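Local structure of homocysteine S-methyltransferase (5DMM) at residues E53-Y58 with E97-A102; A66-Y71 with L116-S121; A145-H150 with I176-E181; L182-P187 with A217-V222. The protein transfers a methyl group from S-methylmethionine, or less efficiently from S-adenosylmethionine, to homocysteine, yielding methionine with zinc as cofactor. All blocks are in the same frame, centred on the assembly; numbering follows the deposited sequence.

Contact 1 of 4, residues E53-Y58 with E97-A102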
loop_
_atom_site.group_PDB
_atom_site.type_symbol
_atom_site.label_atom_id
_atom_site.label_comp_id
_atom_site.label_asym_id
_atom_site.label_seq_id
_atom_site.Cartn_x
_atom_site.Cartn_y
_atom_site.Cartn_z
ATOM N N GLU A 53 -7.644 8.756 -13.761
ATOM C CA GLU A 53 -9.089 8.523 -13.758
ATOM C C GLU A 53 -9.482 7.476 -12.710
ATOM O O GLU A 53 -10.496 7.615 -12.023
ATOM C CB GLU A 53 -9.562 8.098 -15.152
ATOM C CG GLU A 53 -9.609 9.260 -16.145
ATOM C CD GLU A 53 -10.045 8.849 -17.553
ATOM O OE1 GLU A 53 -10.741 7.818 -17.690
ATOM O OE2 GLU A 53 -9.685 9.564 -18.523
ATOM N N VAL A 54 -8.683 6.420 -12.589
ATOM C CA VAL A 54 -8.995 5.385 -11.607
ATOM C C VAL A 54 -8.858 5.920 -10.183
ATOM O O VAL A 54 -9.689 5.611 -9.319
ATOM C CB VAL A 54 -8.100 4.147 -11.780
ATOM C CG1 VAL A 54 -8.348 3.169 -10.625
ATOM C CG2 VAL A 54 -8.382 3.482 -13.120
ATOM N N HIS A 55 -7.828 6.727 -9.933
ATOM C CA HIS A 55 -7.690 7.338 -8.606
ATOM C C HIS A 55 -8.920 8.210 -8.304
ATOM O O HIS A 55 -9.473 8.190 -7.201
ATOM C CB HIS A 55 -6.410 8.175 -8.509
ATOM C CG HIS A 55 -5.146 7.370 -8.448
ATOM N ND1 HIS A 55 -4.953 6.348 -7.544
ATOM C CD2 HIS A 55 -3.998 7.462 -9.163
ATOM C CE1 HIS A 55 -3.741 5.840 -7.710
ATOM N NE2 HIS A 55 -3.142 6.501 -8.682
ATOM N N LEU A 56 -9.361 8.967 -9.304
ATOM C CA LEU A 56 -10.528 9.828 -9.130
ATOM C C LEU A 56 -11.772 8.981 -8.853
ATOM O O LEU A 56 -12.592 9.318 -7.996
ATOM C CB LEU A 56 -10.736 10.706 -10.365
ATOM C CG LEU A 56 -11.998 11.574 -10.365
ATOM C CD1 LEU A 56 -11.985 12.556 -9.193
ATOM C CD2 LEU A 56 -12.148 12.304 -11.707
ATOM N N ASP A 57 -11.892 7.876 -9.579
ATOM C CA ASP A 57 -12.960 6.894 -9.370
ATOM C C ASP A 57 -13.046 6.417 -7.912
ATOM O O ASP A 57 -14.134 6.314 -7.319
ATOM C CB ASP A 57 -12.712 5.700 -10.289
ATOM C CG ASP A 57 -13.973 4.979 -10.672
ATOM O OD1 ASP A 57 -14.898 4.878 -9.831
ATOM O OD2 ASP A 57 -14.031 4.503 -11.829
ATOM N N TYR A 58 -11.891 6.111 -7.336
ATOM C CA TYR A 58 -11.870 5.625 -5.959
ATOM C C TYR A 58 -12.193 6.738 -4.961
ATOM O O TYR A 58 -12.888 6.492 -3.975
ATOM C CB TYR A 58 -10.513 4.984 -5.628
ATOM C CG TYR A 58 -10.427 3.532 -6.058
ATOM C CD1 TYR A 58 -11.226 2.567 -5.447
ATOM C CD2 TYR A 58 -9.541 3.121 -7.063
ATOM C CE1 TYR A 58 -11.164 1.249 -5.811
ATOM C CE2 TYR A 58 -9.472 1.779 -7.444
ATOM C CZ TYR A 58 -10.307 0.853 -6.808
ATOM O OH TYR A 58 -10.279 -0.483 -7.130
ATOM N N GLU A 97 2.258 12.045 -8.730
ATOM C CA GLU A 97 1.684 13.214 -9.373
ATOM C C GLU A 97 0.258 12.937 -9.862
ATOM O O GLU A 97 -0.629 13.768 -9.692
ATOM C CB GLU A 97 2.580 13.655 -10.538
ATOM C CG GLU A 97 2.127 14.901 -11.264
ATOM C CD GLU A 97 2.963 15.157 -12.518
ATOM O OE1 GLU A 97 4.195 14.929 -12.479
ATOM O OE2 GLU A 97 2.385 15.562 -13.554
ATOM N N LEU A 98 0.040 11.764 -10.453
ATOM C CA LEU A 98 -1.277 11.437 -11.007
ATOM C C LEU A 98 -2.305 11.269 -9.900
ATOM O O LEU A 98 -3.464 11.646 -10.069
ATOM C CB LEU A 98 -1.218 10.170 -11.857
ATOM C CG LEU A 98 -0.415 10.287 -13.153
ATOM C CD1 LEU A 98 -0.174 8.907 -13.742
ATOM C CD2 LEU A 98 -1.184 11.170 -14.148
ATOM N N ALA A 99 -1.891 10.721 -8.762
ATOM C CA ALA A 99 -2.821 10.600 -7.644
ATOM C C ALA A 99 -3.118 11.979 -7.053
ATOM O O ALA A 99 -4.250 12.264 -6.646
ATOM C CB ALA A 99 -2.262 9.650 -6.555
ATOM N N ARG A 100 -2.101 12.835 -6.995
ATOM C CA ARG A 100 -2.300 14.182 -6.470
ATOM C C ARG A 100 -3.216 14.979 -7.404
ATOM O O ARG A 100 -4.045 15.768 -6.943
ATOM C CB ARG A 100 -0.956 14.896 -6.283
ATOM C CG ARG A 100 -0.054 14.252 -5.222
ATOM C CD ARG A 100 1.266 14.994 -5.122
ATOM N NE ARG A 100 1.034 16.373 -4.711
ATOM C CZ ARG A 100 1.896 17.372 -4.868
ATOM N NH1 ARG A 100 3.073 17.163 -5.446
ATOM N NH2 ARG A 100 1.571 18.588 -4.446
ATOM N N LYS A 101 -3.067 14.764 -8.712
ATOM C CA LYS A 101 -3.934 15.420 -9.693
ATOM C C LYS A 101 -5.381 14.974 -9.529
ATOM O O LYS A 101 -6.290 15.790 -9.639
ATOM C CB LYS A 101 -3.470 15.135 -11.126
ATOM C CG LYS A 101 -2.125 15.759 -11.508
ATOM C CD LYS A 101 -2.216 17.256 -11.713
ATOM C CE LYS A 101 -0.925 17.813 -12.313
ATOM N NZ LYS A 101 -0.584 17.179 -13.622
ATOM N N ALA A 102 -5.593 13.683 -9.268
ATOM C CA ALA A 102 -6.942 13.173 -9.028
ATOM C C ALA A 102 -7.554 13.766 -7.752
ATOM O O ALA A 102 -8.758 14.032 -7.694
ATOM C CB ALA A 102 -6.936 11.651 -8.949
#
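Leu56 and Ala102 bring the two helices nearest, with their CA atoms 4.9 Å apart; the axes of segments 53-58 and 97-102 approach to 8.3 Å and cross at -46°, their N-to-C directions running broadly the same way. The close approach is consistent with the small residues, Ala99 and Ala102, that the second helix presents here. The methyl CB of Ala102 points at the first helix and lies 3.5 Å from His55 CB, and the same methyl reaches the backbone of the next residue, 3.6 Å from Leu56 N. Leu56 meets that methyl with CB, 4.2 Å from Ala102 CB, while its CD1 comes near Ala102 O. One turn back, Ala99 supports the imidazole: its CB sits over one face of the His55 ring, 3.9 Å from the ring centroid and 16° off the normal, a CH-pi contact displaced toward the rim on the CD2 and NE2 side. The ring gets there because CG of His55 is anti to the carbonyl carbon (chi1 -72°), which carries the imidazole past Ala102 and along Ala99. No hydrogen bond joins the segments. His55 also touches Met23, while Leu98 packs against Pro48, Ile51 and Arg52 at the start of helix 48-61. Since helices 48-61 and 85-109 lead into the adjacent parallel strands 65-67 and 117-122, this is the packing of neighbouring outer helices in a TIM barrel.

Contact 2 of 4, residues A66-Y71 with L116-S121. With HCS (2-amino-4-mercapto-butyric acid), chain F.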
loop_
_atom_site.group_PDB
_atom_site.type_symbol
_atom_site.label_atom_id
_atom_site.label_comp_id
_atom_site.label_asym_id
_atom_site.label_seq_id
_atom_site.Cartn_x
_atom_site.Cartn_y
_atom_site.Cartn_z
ATOM N N ALA A 66 -5.448 7.364 -1.627
ATOM C CA ALA A 66 -5.057 6.655 -2.833
ATOM C C ALA A 66 -3.694 5.997 -2.659
ATOM O O ALA A 66 -2.790 6.584 -2.064
ATOM C CB ALA A 66 -5.023 7.610 -4.040
ATOM N N ILE A 67 -3.536 4.788 -3.182
ATOM C CA ILE A 67 -2.222 4.141 -3.164
ATOM C C ILE A 67 -1.650 4.179 -4.577
ATOM O O ILE A 67 -2.288 3.710 -5.505
ATOM C CB ILE A 67 -2.296 2.694 -2.654
ATOM C CG1 ILE A 67 -2.875 2.687 -1.235
ATOM C CG2 ILE A 67 -0.908 2.042 -2.684
ATOM C CD1 ILE A 67 -3.123 1.297 -0.638
ATOM N N THR A 68 -0.452 4.738 -4.731
ATOM C CA THR A 68 0.110 4.985 -6.070
ATOM C C THR A 68 0.457 3.692 -6.802
ATOM O O THR A 68 0.610 2.629 -6.189
ATOM C CB THR A 68 1.365 5.871 -5.999
ATOM O OG1 THR A 68 2.369 5.230 -5.195
ATOM C CG2 THR A 68 1.018 7.224 -5.389
ATOM N N ALA A 69 0.583 3.791 -8.127
ATOM C CA ALA A 69 0.883 2.624 -8.954
ATOM C C ALA A 69 2.378 2.312 -9.001
ATOM O O ALA A 69 2.938 2.134 -10.085
ATOM C CB ALA A 69 0.350 2.845 -10.369
ATOM N N SER A 70 3.033 2.270 -7.839
ATOM C CA SER A 70 4.488 2.114 -7.797
ATOM C C SER A 70 4.931 0.796 -7.161
ATOM O O SER A 70 6.103 0.630 -6.844
ATOM C CB SER A 70 5.125 3.280 -7.037
ATOM O OG SER A 70 4.464 3.491 -5.795
ATOM N N TYR A 71 3.991 -0.119 -6.955
ATOM C CA TYR A 71 4.267 -1.390 -6.275
ATOM C C TYR A 71 5.452 -2.161 -6.864
ATOM O O TYR A 71 6.238 -2.792 -6.128
ATOM C CB TYR A 71 3.015 -2.262 -6.327
ATOM C CG TYR A 71 3.163 -3.625 -5.687
ATOM C CD1 TYR A 71 3.227 -3.758 -4.307
ATOM C CD2 TYR A 71 3.222 -4.777 -6.468
ATOM C CE1 TYR A 71 3.351 -4.999 -3.717
ATOM C CE2 TYR A 71 3.345 -6.023 -5.888
ATOM C CZ TYR A 71 3.400 -6.128 -4.512
ATOM O OH TYR A 71 3.524 -7.367 -3.927
ATOM N N LEU A 116 -7.912 14.327 2.200
ATOM C CA LEU A 116 -7.623 13.184 1.336
ATOM C C LEU A 116 -6.103 12.981 1.268
ATOM O O LEU A 116 -5.338 13.948 1.193
ATOM C CB LEU A 116 -8.198 13.385 -0.074
ATOM C CG LEU A 116 -9.704 13.616 -0.218
ATOM C CD1 LEU A 116 -10.082 13.736 -1.683
ATOM C CD2 LEU A 116 -10.507 12.496 0.445
ATOM N N LEU A 117 -5.674 11.725 1.294
ATOM C CA LEU A 117 -4.256 11.403 1.327
ATOM C C LEU A 117 -3.790 10.695 0.052
ATOM O O LEU A 117 -4.603 10.129 -0.703
ATOM C CB LEU A 117 -3.946 10.533 2.541
ATOM C CG LEU A 117 -4.262 11.158 3.905
ATOM C CD1 LEU A 117 -4.033 10.151 5.012
ATOM C CD2 LEU A 117 -3.428 12.414 4.116
ATOM N N VAL A 118 -2.481 10.755 -0.185
ATOM C CA VAL A 118 -1.833 9.948 -1.213
ATOM C C VAL A 118 -0.720 9.121 -0.556
ATOM O O VAL A 118 0.193 9.671 0.067
ATOM C CB VAL A 118 -1.239 10.817 -2.344
ATOM C CG1 VAL A 118 -0.473 9.950 -3.357
ATOM C CG2 VAL A 118 -2.327 11.623 -3.041
ATOM N N ALA A 119 -0.800 7.803 -0.675
ATOM C CA ALA A 119 0.231 6.951 -0.105
ATOM C C ALA A 119 1.077 6.368 -1.217
ATOM O O ALA A 119 0.537 5.803 -2.165
ATOM C CB ALA A 119 -0.389 5.847 0.729
ATOM N N GLY A 120 2.398 6.484 -1.096
ATOM C CA GLY A 120 3.289 5.925 -2.106
ATOM C C GLY A 120 3.506 4.436 -1.879
ATOM O O GLY A 120 3.986 4.025 -0.819
ATOM N N SER A 121 3.151 3.622 -2.870
ATOM C CA SER A 121 3.292 2.177 -2.730
ATOM C C SER A 121 4.753 1.727 -2.776
ATOM O O SER A 121 5.492 2.021 -3.734
ATOM C CB SER A 121 2.523 1.445 -3.816
ATOM O OG SER A 121 2.857 0.077 -3.749
HETATM N N HCS F . -0.037 -2.969 -6.057
HETATM C CA HCS F . -0.991 -3.153 -4.981
HETATM C CB HCS F . -0.520 -4.281 -4.071
HETATM C CG HCS F . -0.429 -5.597 -4.835
HETATM S SD HCS F . -0.201 -6.960 -3.666
HETATM C C HCS F . -1.101 -1.885 -4.188
HETATM O OXT HCS F . -0.384 -0.914 -4.513
HETATM O O HCS F . -1.905 -1.846 -3.231
#
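Ser70 OG donates to Ser121 O over 2.7 Å, in the carbonyl plane on a lone pair, and itself receives a bond from Thr68 OG1, so two hydroxyls in relay tie the loop to the end of strand 117-122. Behind them the backbones pair in parallel: Ala119 N reaches Ala66 O at 2.7 Å and 174°, Thr68 N reaches Ala119 O at 2.9 Å, and Ala66 N bonds to Leu117 O at 3.0 Å. Ser121 OG, hydrogen-bonded to Glu168, lies at the edge of the Tyr71 ring. Packing follows: Thr68 CG2 meets Val118 CG1 at 3.7 Å, and Ile67 CG2 touches both Ser121 CB and, at 3.5 Å, homocysteine OXT. With CG opposite the backbone N (chi1 179°), Tyr71 swings its ring over the ligand, whose CG stands 3.8 Å above the ring centre, while its OH bonds to Glu134. Replacing this tyrosine with an alanine would probably leave the homocysteine chain uncovered on that side and Glu134 without its hydroxyl partner. Carrying substrate-binding residues at the C-terminal ends of parallel strands, this is the active-site arrangement of a TIM barrel.

Contact 3 of 4, residues A145-H150 with I176-E181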
loop_
_atom_site.group_PDB
_atom_site.type_symbol
_atom_site.label_atom_id
_atom_site.label_comp_id
_atom_site.label_asym_id
_atom_site.label_seq_id
_atom_site.Cartn_x
_atom_site.Cartn_y
_atom_site.Cartn_z
ATOM N N ALA A 145 21.877 -4.345 0.660
ATOM C CA ALA A 145 21.275 -4.697 -0.623
ATOM C C ALA A 145 19.782 -4.380 -0.625
ATOM O O ALA A 145 19.263 -3.828 -1.594
ATOM C CB ALA A 145 21.503 -6.177 -0.944
ATOM N N PHE A 146 19.098 -4.748 0.453
ATOM C CA PHE A 146 17.688 -4.379 0.598
ATOM C C PHE A 146 17.542 -2.865 0.533
ATOM O O PHE A 146 16.663 -2.343 -0.151
ATOM C CB PHE A 146 17.109 -4.876 1.932
ATOM C CG PHE A 146 16.672 -6.320 1.925
ATOM C CD1 PHE A 146 15.932 -6.840 0.873
ATOM C CD2 PHE A 146 16.976 -7.145 3.004
ATOM C CE1 PHE A 146 15.514 -8.175 0.891
ATOM C CE2 PHE A 146 16.568 -8.476 3.027
ATOM C CZ PHE A 146 15.837 -8.991 1.975
ATOM N N GLN A 147 18.395 -2.164 1.275
ATOM C CA GLN A 147 18.300 -0.713 1.326
ATOM C C GLN A 147 18.635 -0.087 -0.032
ATOM O O GLN A 147 17.976 0.872 -0.447
ATOM C CB GLN A 147 19.183 -0.168 2.452
ATOM C CG GLN A 147 18.619 -0.477 3.840
ATOM C CD GLN A 147 19.457 0.058 4.975
ATOM O OE1 GLN A 147 20.650 0.323 4.810
ATOM N NE2 GLN A 147 18.844 0.204 6.154
ATOM N N ALA A 148 19.623 -0.629 -0.741
ATOM C CA ALA A 148 19.933 -0.136 -2.089
ATOM C C ALA A 148 18.778 -0.366 -3.065
ATOM O O ALA A 148 18.539 0.451 -3.965
ATOM C CB ALA A 148 21.203 -0.795 -2.621
ATOM N N PHE A 149 18.071 -1.483 -2.895
ATOM C CA PHE A 149 16.911 -1.798 -3.730
ATOM C C PHE A 149 15.780 -0.807 -3.493
ATOM O O PHE A 149 15.158 -0.326 -4.437
ATOM C CB PHE A 149 16.412 -3.226 -3.459
ATOM C CG PHE A 149 15.057 -3.528 -4.053
ATOM C CD1 PHE A 149 14.922 -3.839 -5.396
ATOM C CD2 PHE A 149 13.926 -3.524 -3.261
ATOM C CE1 PHE A 149 13.681 -4.127 -5.945
ATOM C CE2 PHE A 149 12.671 -3.820 -3.801
ATOM C CZ PHE A 149 12.551 -4.117 -5.142
ATOM N N HIS A 150 15.527 -0.497 -2.224
ATOM C CA HIS A 150 14.380 0.322 -1.863
ATOM C C HIS A 150 14.615 1.832 -1.909
ATOM O O HIS A 150 13.681 2.591 -2.142
ATOM C CB HIS A 150 13.919 -0.039 -0.451
ATOM C CG HIS A 150 13.097 -1.280 -0.381
ATOM N ND1 HIS A 150 11.838 -1.372 -0.943
ATOM C CD2 HIS A 150 13.351 -2.490 0.173
ATOM C CE1 HIS A 150 11.347 -2.578 -0.714
ATOM N NE2 HIS A 150 12.248 -3.276 -0.045
ATOM N N ILE A 176 11.900 -6.195 6.311
ATOM C CA ILE A 176 11.129 -5.262 7.123
ATOM C C ILE A 176 12.057 -4.433 8.018
ATOM O O ILE A 176 11.894 -3.214 8.127
ATOM C CB ILE A 176 10.063 -6.009 7.962
ATOM C CG1 ILE A 176 8.924 -6.481 7.034
ATOM C CG2 ILE A 176 9.532 -5.106 9.064
ATOM C CD1 ILE A 176 8.004 -7.524 7.655
ATOM N N GLU A 177 13.043 -5.083 8.638
ATOM C CA GLU A 177 14.040 -4.380 9.451
ATOM C C GLU A 177 14.824 -3.354 8.637
ATOM O O GLU A 177 14.986 -2.206 9.047
ATOM C CB GLU A 177 15.029 -5.370 10.073
ATOM C CG GLU A 177 14.402 -6.496 10.858
ATOM C CD GLU A 177 15.405 -7.575 11.226
ATOM O OE1 GLU A 177 16.630 -7.304 11.188
ATOM O OE2 GLU A 177 14.968 -8.700 11.550
ATOM N N ALA A 178 15.321 -3.796 7.488
ATOM C CA ALA A 178 16.084 -2.939 6.576
ATOM C C ALA A 178 15.279 -1.713 6.167
ATOM O O ALA A 178 15.787 -0.582 6.147
ATOM C CB ALA A 178 16.507 -3.725 5.340
ATOM N N LEU A 179 14.005 -1.936 5.871
ATOM C CA LEU A 179 13.096 -0.862 5.483
ATOM C C LEU A 179 12.803 0.119 6.629
ATOM O O LEU A 179 12.755 1.328 6.413
ATOM C CB LEU A 179 11.787 -1.471 4.959
ATOM C CG LEU A 179 10.964 -0.767 3.886
ATOM C CD1 LEU A 179 11.822 -0.348 2.720
ATOM C CD2 LEU A 179 9.840 -1.695 3.397
ATOM N N ALA A 180 12.594 -0.388 7.840
ATOM C CA ALA A 180 12.372 0.494 8.987
ATOM C C ALA A 180 13.626 1.326 9.255
ATOM O O ALA A 180 13.542 2.523 9.554
ATOM C CB ALA A 180 11.985 -0.312 10.230
ATOM N N GLU A 181 14.786 0.692 9.136
ATOM C CA GLU A 181 16.058 1.404 9.273
ATOM C C GLU A 181 16.204 2.499 8.211
ATOM O O GLU A 181 16.567 3.636 8.511
ATOM C CB GLU A 181 17.231 0.427 9.171
ATOM C CG GLU A 181 17.450 -0.434 10.406
ATOM C CD GLU A 181 18.197 0.303 11.504
ATOM O OE1 GLU A 181 19.409 0.590 11.318
ATOM O OE2 GLU A 181 17.571 0.591 12.553
HETATM O O HOH W 1 20.779 0.870 8.405
#
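Gln147 lies alongside Ala178 with its chain extended beyond CG, and its flat amide is turned so that the acceptor is exactly in plane: NE2 donates to Ala178 O at 3.2 Å and 172°, meeting the carbonyl in its own plane on a lone pair. The same nitrogen lies 3.4 Å from Glu181 CB. Its other reach is through a water, which accepts from Gln147 NE2 at 3.0 Å and donates to Glu181 OE1; amide and carboxylate planes are only 9° apart. A bend at chi2 carries that carboxylate away from the other helix, where OE2 bonds to Tyr219 OH. One turn along, the His150 ring is covered on both faces. Leu179 comes in at about a right angle and sets CD1 over one face, a CH-pi contact 3.6 Å from the ring centroid, while Phe149 CD2 lies over the centre of the opposite face; NE2 is held by Glu175. Beside Gln147, Phe146 CB abuts Ala178 CB at 3.6 Å, the ring passing obliquely beside that methyl. The helical segments 145-150 and 176-181 cross at -60°, with an axis distance of 9.0 Å. Chemically the contact is graded: apolar and aromatic packing within, where the imidazole is fixed by two faces and one polar bond, and on the outer side one direct hydrogen bond to the Ala178 carbonyl and a water bridge from the same amide to the exposed Glu181.

Contact 4 of 4, residues L182-P187 with A217-V222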
loop_
_atom_site.group_PDB
_atom_site.type_symbol
_atom_site.label_atom_id
_atom_site.label_comp_id
_atom_site.label_asym_id
_atom_site.label_seq_id
_atom_site.Cartn_x
_atom_site.Cartn_y
_atom_site.Cartn_z
ATOM N N LEU A 182 15.922 2.133 6.967
ATOM C CA LEU A 182 15.982 3.071 5.844
ATOM C C LEU A 182 15.147 4.338 6.073
ATOM O O LEU A 182 15.586 5.446 5.761
ATOM C CB LEU A 182 15.528 2.374 4.559
ATOM C CG LEU A 182 15.505 3.247 3.298
ATOM C CD1 LEU A 182 16.880 3.854 3.018
ATOM C CD2 LEU A 182 15.034 2.435 2.100
ATOM N N LEU A 183 13.945 4.183 6.619
ATOM C CA LEU A 183 13.053 5.323 6.802
ATOM C C LEU A 183 13.596 6.371 7.768
ATOM O O LEU A 183 13.266 7.547 7.643
ATOM C CB LEU A 183 11.665 4.857 7.289
ATOM C CG LEU A 183 10.918 4.077 6.208
ATOM C CD1 LEU A 183 9.484 3.827 6.636
ATOM C CD2 LEU A 183 10.978 4.802 4.873
ATOM N N THR A 184 14.418 5.955 8.732
ATOM C CA THR A 184 14.981 6.911 9.675
ATOM C C THR A 184 15.903 7.927 8.992
ATOM O O THR A 184 16.130 9.010 9.529
ATOM C CB THR A 184 15.762 6.194 10.825
ATOM O OG1 THR A 184 16.921 5.529 10.300
ATOM C CG2 THR A 184 14.860 5.181 11.521
ATOM N N ALA A 185 16.404 7.598 7.797
ATOM C CA ALA A 185 17.242 8.525 7.054
ATOM C C ALA A 185 16.418 9.621 6.369
ATOM O O ALA A 185 16.988 10.522 5.742
ATOM C CB ALA A 185 18.081 7.774 6.029
ATOM N N TYR A 186 15.089 9.526 6.480
ATOM C CA TYR A 186 14.144 10.520 5.933
ATOM C C TYR A 186 13.190 10.928 7.038
ATOM O O TYR A 186 12.069 10.416 7.116
ATOM C CB TYR A 186 13.370 9.950 4.731
ATOM C CG TYR A 186 14.319 9.348 3.743
ATOM C CD1 TYR A 186 14.644 7.996 3.800
ATOM C CD2 TYR A 186 14.971 10.146 2.814
ATOM C CE1 TYR A 186 15.566 7.454 2.932
ATOM C CE2 TYR A 186 15.893 9.613 1.947
ATOM C CZ TYR A 186 16.183 8.267 2.016
ATOM O OH TYR A 186 17.100 7.729 1.153
ATOM N N PRO A 187 13.638 11.839 7.918
ATOM C CA PRO A 187 12.922 12.047 9.187
ATOM C C PRO A 187 11.477 12.552 9.047
ATOM O O PRO A 187 10.709 12.383 9.989
ATOM C CB PRO A 187 13.790 13.083 9.909
ATOM C CG PRO A 187 15.169 12.898 9.302
ATOM C CD PRO A 187 14.905 12.596 7.861
ATOM N N ALA A 217 7.726 -1.394 16.803
ATOM C CA ALA A 217 7.306 -0.494 17.874
ATOM C C ALA A 217 8.389 0.521 18.231
ATOM O O ALA A 217 8.091 1.602 18.734
ATOM C CB ALA A 217 6.911 -1.284 19.100
ATOM N N GLY A 218 9.643 0.167 17.965
ATOM C CA GLY A 218 10.767 1.053 18.216
ATOM C C GLY A 218 11.018 2.109 17.146
ATOM O O GLY A 218 11.968 2.875 17.253
ATOM N N TYR A 219 10.172 2.145 16.115
ATOM C CA TYR A 219 10.281 3.131 15.037
ATOM C C TYR A 219 9.015 3.986 14.943
ATOM O O TYR A 219 8.029 3.560 14.349
ATOM C CB TYR A 219 10.521 2.442 13.687
ATOM C CG TYR A 219 11.793 1.626 13.614
ATOM C CD1 TYR A 219 12.971 2.175 13.112
ATOM C CD2 TYR A 219 11.819 0.310 14.046
ATOM C CE1 TYR A 219 14.132 1.430 13.046
ATOM C CE2 TYR A 219 12.976 -0.439 13.981
ATOM C CZ TYR A 219 14.128 0.126 13.482
ATOM O OH TYR A 219 15.282 -0.617 13.427
ATOM N N PRO A 220 9.038 5.185 15.542
ATOM C CA PRO A 220 7.878 6.087 15.607
ATOM C C PRO A 220 7.324 6.486 14.233
ATOM O O PRO A 220 6.129 6.770 14.120
ATOM C CB PRO A 220 8.424 7.319 16.338
ATOM C CG PRO A 220 9.647 6.868 17.036
ATOM C CD PRO A 220 10.203 5.709 16.283
ATOM N N GLN A 221 8.161 6.496 13.198
ATOM C CA GLN A 221 7.676 6.832 11.864
ATOM C C GLN A 221 6.673 5.827 11.317
ATOM O O GLN A 221 5.945 6.141 10.373
ATOM C CB GLN A 221 8.826 6.941 10.882
ATOM C CG GLN A 221 9.717 8.126 11.120
ATOM C CD GLN A 221 10.982 8.013 10.316
ATOM O OE1 GLN A 221 11.828 7.161 10.600
ATOM N NE2 GLN A 221 11.110 8.846 9.281
ATOM N N VAL A 222 6.662 4.615 11.874
ATOM C CA VAL A 222 5.676 3.611 11.483
ATOM C C VAL A 222 4.386 3.866 12.260
ATOM O O VAL A 222 4.293 3.599 13.467
ATOM C CB VAL A 222 6.180 2.175 11.721
ATOM C CG1 VAL A 222 5.106 1.167 11.342
ATOM C CG2 VAL A 222 7.450 1.909 10.909
#
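Gln221 supplies the polar part of the contact, its side-chain amide reaching toward the backbone carbonyls of the turn from Leu183 to Tyr186. NE2 donates to Leu183 O at 3.0 Å, a bent bond of 147° arriving well above the carbonyl plane. That oxygen also takes the backbone N of Tyr186, within the same type I turn, and the two donors come to it from opposite faces. Gln221 NE2 lies 2.8 Å from Tyr186 O as well, and also donates to Ala189 O. At the other end of the amide no hydrogen bond to segment 182-187 is made: Gln221 OE1 rests 3.3 Å from Thr184 CA and 3.7 Å from Thr184 CG2. Van der Waals contact does the rest. A chi1 of 66° sets Thr184 CG2 anti to the carbonyl carbon, where it meets the Tyr219 ring at its edge and in its plane, 3.9 Å from Tyr219 CD1. Thr184 OG1 turns back to the backbone O of Glu181. A leucine in place of Gln221 would probably leave the Leu183 and Ala189 carbonyls without this donor, its methyls stopping short of the position of the amide nitrogen. Two type I turns, Leu183 to Tyr186 and Tyr219 to Val222, the second leading into strand 222-228, are thus joined chiefly by one amide serving backbone carbonyls, which implies directional rather than bulk hydrophobic adhesion at this surface edge of the barrel.

Contacts 1 and 2 form one continuous buried unit: helices 48-61 and 85-109 each run into one of the paired strands, and the layers touch where Ala99 CB meets Val118 CG1 at 3.7 Å. Contact 2, nearest the chain centre, is rich in hydrogen bonds and borders the substrate; contact 1, farther out, is bonded by none. Contacts 3 and 4 share helix 173-183 and join through Glu181 and Tyr219. Contact 3 also packs outer helices, as contact 1 does, but at a steeper angle and with a glutamine bond added, whereas contact 4 lies at the surface and depends on a side-chain amide. Contacts 1 and 3 stand on opposite sides of the chain's centre, their centres about 28 Å apart.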